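Local coordinates for protein SalCYP truncation (Salinispora tropica, PDB 7ABB) that belongs to the cytochrome P450 family, a mainly helical haem-protein fold, and holds a heme c in its interior, at residues G148-D153 against Y189-H193. Residues are numbered along the deposited sequence; the frame is centred on the assembly and turned at random.
Sequences GWPLAD and YVRRH
Y189 and H193, one turn apart on helix 182-199, both carry CG opposite the backbone N (chi1 -178° for Y189, with H193 in the same anti torsion), which sends their rings out together to meet W149, whose own CG is turned opposite its carbonyl carbon. The three rings form an aromatic cluster in this cytochrome P450 fold, joining the loop between helices 130-147 and 154-165 to helix 182-199. Two T-shaped pairs define it. In one, the edge of Y189 is directed at the indole face, with CE2 of Y189 lying 3.7 Å from CD1 of W149 and displaced toward the rim; the planes stand at 71°. In the other the indole supplies the edge: CD1 of W149 sits over the centre of the H193 imidazole, 3.4 Å above its plane, with the rings at 73°. W149 thus offers a face to one neighbour and an edge to the other, while F233 of helix 222-235 and M144 of helix 130-147 also pack against it.

A polar tie accompanies the stacking. The phenol OH of Y189 donates to OD2 of D153 at 2.7 Å, and OD2 receives it on its anti lone pair, the one away from the other carboxylate oxygen; the carboxylate stands perpendicular to the phenol ring. D153 occupies the N-cap position of helix 154-165, but its side chain makes no capping bond. D153 N also bonds to P150 O at 2.9 Å, within the 3-10 turn 151-153. At the imidazole edge, CE1 of H193 approaches the carbonyl O of G148 to 3.1 Å, and that same oxygen accepts a hydrogen bond from NH2 of R197.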
# COMPACT_ATOMS: atom_id res chain seq x y z
N GLY A 148 -7.36 -5.44 -15.70
CA GLY A 148 -7.62 -5.83 -17.07
C GLY A 148 -6.44 -5.73 -18.00
O GLY A 148 -6.65 -5.59 -19.22
N TRP A 149 -5.21 -5.80 -17.49
CA TRP A 149 -4.01 -5.78 -18.32
C TRP A 149 -3.64 -7.21 -18.74
O TRP A 149 -3.59 -8.09 -17.87
CB TRP A 149 -2.85 -5.15 -17.55
CG TRP A 149 -2.96 -3.67 -17.36
CD1 TRP A 149 -3.40 -2.77 -18.28
CD2 TRP A 149 -2.64 -2.92 -16.18
NE1 TRP A 149 -3.37 -1.50 -17.76
CE2 TRP A 149 -2.89 -1.56 -16.47
CE3 TRP A 149 -2.15 -3.26 -14.92
CZ2 TRP A 149 -2.71 -0.55 -15.54
CZ3 TRP A 149 -1.95 -2.25 -13.98
CH2 TRP A 149 -2.22 -0.90 -14.31
N PRO A 150 -3.40 -7.47 -20.03
CA PRO A 150 -3.10 -8.83 -20.50
C PRO A 150 -1.91 -9.45 -19.77
O PRO A 150 -0.83 -8.87 -19.69
CB PRO A 150 -2.79 -8.64 -21.99
CG PRO A 150 -3.47 -7.38 -22.38
CD PRO A 150 -3.39 -6.50 -21.14
N LEU A 151 -2.11 -10.68 -19.27
CA LEU A 151 -1.08 -11.31 -18.44
C LEU A 151 0.19 -11.65 -19.22
O LEU A 151 1.24 -11.80 -18.59
CB LEU A 151 -1.64 -12.55 -17.75
CG LEU A 151 -2.59 -12.25 -16.58
CD1 LEU A 151 -3.12 -13.53 -15.96
CD2 LEU A 151 -1.96 -11.38 -15.47
N ALA A 152 0.14 -11.72 -20.55
CA ALA A 152 1.36 -11.86 -21.33
C ALA A 152 2.33 -10.71 -21.11
O ALA A 152 3.52 -10.87 -21.39
CB ALA A 152 1.03 -11.99 -22.82
N ASP A 153 1.86 -9.56 -20.61
CA ASP A 153 2.72 -8.39 -20.42
C ASP A 153 3.38 -8.35 -19.05
O ASP A 153 4.04 -7.36 -18.73
CB ASP A 153 1.91 -7.10 -20.60
CG ASP A 153 1.28 -6.99 -21.98
OD1 ASP A 153 1.80 -7.59 -22.95
OD2 ASP A 153 0.26 -6.27 -22.09
N TYR A 189 2.87 2.21 -22.24
CA TYR A 189 2.08 1.00 -22.03
C TYR A 189 0.60 1.34 -21.82
O TYR A 189 -0.27 0.74 -22.46
CB TYR A 189 2.62 0.21 -20.84
CG TYR A 189 1.83 -1.06 -20.63
CD1 TYR A 189 2.13 -2.20 -21.35
CD2 TYR A 189 0.78 -1.10 -19.74
CE1 TYR A 189 1.41 -3.36 -21.17
CE2 TYR A 189 0.06 -2.27 -19.54
CZ TYR A 189 0.38 -3.39 -20.28
OH TYR A 189 -0.34 -4.54 -20.09
N VAL A 190 0.30 2.30 -20.95
CA VAL A 190 -1.11 2.61 -20.70
C VAL A 190 -1.76 3.25 -21.93
O VAL A 190 -2.95 3.02 -22.19
CB VAL A 190 -1.30 3.51 -19.46
CG1 VAL A 190 -0.71 2.85 -18.21
CG2 VAL A 190 -0.74 4.89 -19.69
N ARG A 191 -1.00 4.03 -22.71
CA ARG A 191 -1.52 4.56 -23.97
C ARG A 191 -1.88 3.43 -24.91
O ARG A 191 -2.94 3.46 -25.55
CB ARG A 191 -0.48 5.47 -24.63
CG ARG A 191 -0.45 6.87 -24.09
CD ARG A 191 0.08 7.84 -25.13
NE ARG A 191 1.48 7.58 -25.46
CZ ARG A 191 2.51 8.00 -24.74
NH1 ARG A 191 2.31 8.72 -23.64
NH2 ARG A 191 3.75 7.70 -25.11
N ARG A 192 -1.01 2.43 -25.02
CA ARG A 192 -1.29 1.29 -25.88
C ARG A 192 -2.48 0.49 -25.36
O ARG A 192 -3.26 -0.04 -26.17
CB ARG A 192 -0.04 0.41 -26.01
CG ARG A 192 1.07 0.98 -26.90
CD ARG A 192 2.22 -0.03 -27.05
NE ARG A 192 3.16 0.30 -28.12
CZ ARG A 192 4.47 0.52 -27.97
NH1 ARG A 192 5.22 0.80 -29.03
NH2 ARG A 192 5.04 0.45 -26.77
N HIS A 193 -2.64 0.39 -24.04
CA HIS A 193 -3.77 -0.36 -23.49
C HIS A 193 -5.09 0.34 -23.81
O HIS A 193 -6.07 -0.31 -24.19
CB HIS A 193 -3.61 -0.53 -21.98
CG HIS A 193 -4.64 -1.44 -21.38
ND1 HIS A 193 -4.72 -2.78 -21.72
CD2 HIS A 193 -5.66 -1.20 -20.53
CE1 HIS A 193 -5.74 -3.32 -21.07
NE2 HIS A 193 -6.32 -2.39 -20.33